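Local coordinates for fructokinase (Xylella fastidiosa Temecula1, PDB 3LJS), which probably phosphorylates fructose with ATP, as a fructokinase of the PfkB (ribokinase-like) family of carbohydrate kinases, at residues L32-A40 and F64-F72. Numbering follows the deposited sequence.
Sequences LQCAGGAPA and FGDFLFDSF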
ATOM      1  N   LEU B  32      -8.653  -1.754   9.399  1.00 28.56           N
ATOM      2  CA  LEU B  32      -8.643  -3.150   9.820  1.00 28.96           C
ATOM      3  C   LEU B  32      -8.180  -4.083   8.705  1.00 28.23           C
ATOM      4  O   LEU B  32      -8.631  -3.986   7.566  1.00 28.12           O
ATOM      5  CB  LEU B  32     -10.041  -3.558  10.300  1.00 30.18           C
ATOM      6  CG  LEU B  32     -10.414  -3.281  11.764  1.00 33.19           C
ATOM      7  CD1 LEU B  32      -9.625  -2.114  12.326  1.00 33.03           C
ATOM      8  CD2 LEU B  32     -11.915  -3.028  11.848  1.00 33.97           C
ATOM      9  N   GLN B  33      -7.281  -4.992   9.057  1.00 28.57           N
ATOM     10  CA  GLN B  33      -6.713  -5.956   8.121  1.00 30.11           C
ATOM     11  C   GLN B  33      -7.598  -7.190   7.935  1.00 29.03           C
ATOM     12  O   GLN B  33      -7.891  -7.899   8.898  1.00 29.59           O
ATOM     13  CB  GLN B  33      -5.342  -6.391   8.630  1.00 30.43           C
ATOM     14  CG  GLN B  33      -4.682  -7.489   7.827  1.00 34.20           C
ATOM     15  CD  GLN B  33      -3.478  -8.063   8.545  1.00 35.52           C
ATOM     16  OE1 GLN B  33      -3.610  -8.667   9.610  1.00 38.84           O
ATOM     17  NE2 GLN B  33      -2.299  -7.872   7.973  1.00 36.44           N
ATOM     18  N   CYS B  34      -8.011  -7.440   6.696  1.00 27.70           N
ATOM     19  CA  CYS B  34      -8.845  -8.594   6.368  1.00 27.17           C
ATOM     20  C   CYS B  34      -8.332  -9.326   5.130  1.00 25.41           C
ATOM     21  O   CYS B  34      -7.961  -8.698   4.139  1.00 24.05           O
ATOM     22  CB  CYS B  34     -10.291  -8.159   6.115  1.00 27.81           C
ATOM     23  SG  CYS B  34     -11.152  -7.591   7.588  1.00 37.69           S
ATOM     24  N   ALA B  35      -8.311 -10.654   5.197  1.00 23.32           N
ATOM     25  CA  ALA B  35      -7.867 -11.467   4.071  1.00 22.15           C
ATOM     26  C   ALA B  35      -8.899 -11.332   2.955  1.00 21.48           C
ATOM     27  O   ALA B  35     -10.104 -11.357   3.209  1.00 20.69           O
ATOM     28  CB  ALA B  35      -7.733 -12.929   4.496  1.00 22.96           C
ATOM     29  N   GLY B  36      -8.428 -11.180   1.719  1.00 21.49           N
ATOM     30  CA  GLY B  36      -9.339 -11.023   0.600  1.00 20.28           C
ATOM     31  C   GLY B  36      -8.815 -11.577  -0.712  1.00 20.38           C
ATOM     32  O   GLY B  36      -7.797 -12.269  -0.745  1.00 19.72           O
ATOM     33  N   GLY B  37      -9.509 -11.249  -1.798  1.00 20.27           N
ATOM     34  CA  GLY B  37      -9.140 -11.747  -3.110  1.00 20.59           C
ATOM     35  C   GLY B  37     -10.271 -12.674  -3.520  1.00 21.79           C
ATOM     36  O   GLY B  37     -10.633 -13.574  -2.758  1.00 22.15           O
ATOM     37  N   ALA B  38     -10.836 -12.467  -4.706  1.00 21.60           N
ATOM     38  CA  ALA B  38     -11.962 -13.286  -5.155  1.00 23.11           C
ATOM     39  C   ALA B  38     -11.708 -14.796  -5.093  1.00 21.60           C
ATOM     40  O   ALA B  38     -12.429 -15.513  -4.406  1.00 20.69           O
ATOM     41  CB  ALA B  38     -12.395 -12.867  -6.564  1.00 23.08           C
ATOM     42  N   PRO B  39     -10.697 -15.304  -5.821  1.00 21.25           N
ATOM     43  CA  PRO B  39     -10.475 -16.754  -5.738  1.00 19.41           C
ATOM     44  C   PRO B  39     -10.086 -17.217  -4.331  1.00 19.95           C
ATOM     45  O   PRO B  39     -10.352 -18.358  -3.947  1.00 18.69           O
ATOM     46  CB  PRO B  39      -9.379 -17.007  -6.783  1.00 20.64           C
ATOM     47  CG  PRO B  39      -8.693 -15.667  -6.920  1.00 23.27           C
ATOM     48  CD  PRO B  39      -9.837 -14.693  -6.850  1.00 21.21           C
ATOM     49  N   ALA B  40      -9.469 -16.325  -3.559  1.00 18.84           N
ATOM     50  CA  ALA B  40      -9.067 -16.653  -2.194  1.00 18.19           C
ATOM     51  C   ALA B  40     -10.303 -16.855  -1.325  1.00 17.98           C
ATOM     52  O   ALA B  40     -10.356 -17.786  -0.519  1.00 17.31           O
ATOM     53  CB  ALA B  40      -8.188 -15.541  -1.607  1.00 18.46           C
ATOM     54  N   PHE B  64       2.176  -9.144   5.157  1.00 28.29           N
ATOM     55  CA  PHE B  64       0.838  -9.422   4.659  1.00 26.99           C
ATOM     56  C   PHE B  64       0.767 -10.769   3.960  1.00 26.45           C
ATOM     57  O   PHE B  64      -0.235 -11.478   4.059  1.00 25.07           O
ATOM     58  CB  PHE B  64       0.386  -8.298   3.733  1.00 26.06           C
ATOM     59  CG  PHE B  64       0.236  -6.981   4.434  1.00 27.20           C
ATOM     60  CD1 PHE B  64      -0.590  -6.869   5.546  1.00 27.95           C
ATOM     61  CD2 PHE B  64       0.926  -5.859   3.993  1.00 28.99           C
ATOM     62  CE1 PHE B  64      -0.732  -5.655   6.216  1.00 29.46           C
ATOM     63  CE2 PHE B  64       0.793  -4.638   4.652  1.00 29.87           C
ATOM     64  CZ  PHE B  64      -0.038  -4.535   5.766  1.00 29.40           C
ATOM     65  N   GLY B  65       1.839 -11.122   3.260  1.00 26.22           N
ATOM     66  CA  GLY B  65       1.878 -12.400   2.577  1.00 25.57           C
ATOM     67  C   GLY B  65       1.853 -13.508   3.613  1.00 27.42           C
ATOM     68  O   GLY B  65       1.169 -14.518   3.437  1.00 26.80           O
ATOM     69  N   ASP B  66       2.599 -13.323   4.701  1.00 26.96           N
ATOM     70  CA  ASP B  66       2.637 -14.315   5.769  1.00 27.77           C
ATOM     71  C   ASP B  66       1.247 -14.452   6.378  1.00 26.42           C
ATOM     72  O   ASP B  66       0.819 -15.552   6.729  1.00 27.27           O
ATOM     73  CB  ASP B  66       3.628 -13.912   6.868  1.00 29.65           C
ATOM     74  CG  ASP B  66       5.064 -13.864   6.378  1.00 34.10           C
ATOM     75  OD1 ASP B  66       5.390 -14.574   5.402  1.00 33.69           O
ATOM     76  OD2 ASP B  66       5.873 -13.125   6.986  1.00 33.59           O
ATOM     77  N   PHE B  67       0.550 -13.325   6.504  1.00 24.41           N
ATOM     78  CA  PHE B  67      -0.796 -13.315   7.067  1.00 24.28           C
ATOM     79  C   PHE B  67      -1.752 -14.127   6.207  1.00 23.73           C
ATOM     80  O   PHE B  67      -2.570 -14.897   6.717  1.00 23.72           O
ATOM     81  CB  PHE B  67      -1.322 -11.885   7.169  1.00 23.40           C
ATOM     82  CG  PHE B  67      -2.765 -11.801   7.579  1.00 24.94           C
ATOM     83  CD1 PHE B  67      -3.163 -12.176   8.859  1.00 26.53           C
ATOM     84  CD2 PHE B  67      -3.724 -11.326   6.691  1.00 25.21           C
ATOM     85  CE1 PHE B  67      -4.498 -12.076   9.249  1.00 26.97           C
ATOM     86  CE2 PHE B  67      -5.059 -11.221   7.070  1.00 26.91           C
ATOM     87  CZ  PHE B  67      -5.448 -11.596   8.350  1.00 26.70           C
ATOM     88  N   LEU B  68      -1.658 -13.938   4.897  1.00 23.14           N
ATOM     89  CA  LEU B  68      -2.514 -14.663   3.967  1.00 22.23           C
ATOM     90  C   LEU B  68      -2.178 -16.154   3.978  1.00 22.23           C
ATOM     91  O   LEU B  68      -3.071 -16.997   3.989  1.00 23.57           O
ATOM     92  CB  LEU B  68      -2.352 -14.087   2.560  1.00 20.91           C
ATOM     93  CG  LEU B  68      -2.905 -12.664   2.404  1.00 21.07           C
ATOM     94  CD1 LEU B  68      -2.542 -12.106   1.040  1.00 19.44           C
ATOM     95  CD2 LEU B  68      -4.417 -12.685   2.587  1.00 21.76           C
ATOM     96  N   PHE B  69      -0.890 -16.478   3.988  1.00 22.34           N
ATOM     97  CA  PHE B  69      -0.471 -17.872   4.005  1.00 23.83           C
ATOM     98  C   PHE B  69      -1.017 -18.596   5.233  1.00 25.65           C
ATOM     99  O   PHE B  69      -1.570 -19.695   5.123  1.00 25.07           O
ATOM    100  CB  PHE B  69       1.054 -17.977   4.008  1.00 23.22           C
ATOM    101  CG  PHE B  69       1.557 -19.389   3.882  1.00 24.63           C
ATOM    102  CD1 PHE B  69       1.844 -19.929   2.634  1.00 25.85           C
ATOM    103  CD2 PHE B  69       1.717 -20.186   5.009  1.00 26.96           C
ATOM    104  CE1 PHE B  69       2.284 -21.248   2.507  1.00 27.62           C
ATOM    105  CE2 PHE B  69       2.159 -21.511   4.894  1.00 28.73           C
ATOM    106  CZ  PHE B  69       2.441 -22.040   3.641  1.00 27.75           C
ATOM    107  N   ASP B  70      -0.845 -17.985   6.404  1.00 26.81           N
ATOM    108  CA  ASP B  70      -1.319 -18.579   7.651  1.00 27.27           C
ATOM    109  C   ASP B  70      -2.839 -18.656   7.694  1.00 26.99           C
ATOM    110  O   ASP B  70      -3.396 -19.624   8.214  1.00 27.10           O
ATOM    111  CB  ASP B  70      -0.813 -17.784   8.861  1.00 29.19           C
ATOM    112  CG  ASP B  70       0.702 -17.796   8.978  1.00 31.98           C
ATOM    113  OD1 ASP B  70       1.321 -18.834   8.662  1.00 33.65           O
ATOM    114  OD2 ASP B  70       1.274 -16.770   9.401  1.00 34.95           O
ATOM    115  N   SER B  71      -3.509 -17.639   7.155  1.00 25.59           N
ATOM    116  CA  SER B  71      -4.969 -17.629   7.123  1.00 25.33           C
ATOM    117  C   SER B  71      -5.466 -18.826   6.315  1.00 24.49           C
ATOM    118  O   SER B  71      -6.442 -19.477   6.695  1.00 22.89           O
ATOM    119  CB  SER B  71      -5.491 -16.329   6.499  1.00 26.43           C
ATOM    120  OG  SER B  71      -5.168 -15.208   7.310  1.00 27.30           O
ATOM    121  N   PHE B  72      -4.798 -19.111   5.200  1.00 23.71           N
ATOM    122  CA  PHE B  72      -5.172 -20.248   4.359  1.00 22.87           C
ATOM    123  C   PHE B  72      -4.969 -21.556   5.124  1.00 24.31           C
ATOM    124  O   PHE B  72      -5.839 -22.429   5.124  1.00 23.71           O
ATOM    125  CB  PHE B  72      -4.333 -20.284   3.074  1.00 21.64           C
ATOM    126  CG  PHE B  72      -4.802 -19.329   2.000  1.00 20.20           C
ATOM    127  CD1 PHE B  72      -6.147 -19.275   1.633  1.00 22.21           C
ATOM    128  CD2 PHE B  72      -3.890 -18.516   1.327  1.00 20.55           C
ATOM    129  CE1 PHE B  72      -6.582 -18.417   0.601  1.00 20.05           C
ATOM    130  CE2 PHE B  72      -4.309 -17.656   0.296  1.00 18.37           C
ATOM    131  CZ  PHE B  72      -5.658 -17.609  -0.065  1.00 19.19           C
TER
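Q33 lays its amide flat on the ring of F67 where the strand that is outermost, within this chain, in the lid, the small sheet of this ribokinase-like PfkB fold, passes helix 63-75 of the α/β domain. Strand and helix axes are 9.1 Å apart at closest approach. With CG anti to the backbone N (chi1 175°) and the chain extended beyond it, Q33 runs down to the helix. The planes of its amide and the F67 ring are within 12° of parallel, and they stack; OE1 sits over the ring centre, 3.5 Å from F67 CE1, while Q33 CG makes a CH-pi contact over the same face. NE2 meets F64 quite differently: it comes to the ring edge, in plane, 3.1 Å from F64 CD1, with amide and ring 80° apart. One amide is thus laid on one phenyl ring and set against the rim of another. F64 also packs edge-to-face on F94 of the second subunit, and L32 continues the lid sheet into that chain through an antiparallel ladder, so this end of the contact belongs to the dimer interface. Farther along, A35 CB rests 3.8 Å from L68 CD2, and A35 N faces the edge of F67. I15 of the neighbouring lid strand packs against F64, F67 and L68. Past G36 and G37, the latter at the N-cap position of helix 38-49, A40 CB lies 3.6 Å from CZ at the edge of F72, whose ring stacks with F55 of the central sheet. No hydrogen bond joins the two segments. The face of F67 opposite Q33 is covered by S71 OG, which hydrogen-bonds to F67 O at 2.7 Å, reaching that carbonyl from the opposite face of its plane to S71 N.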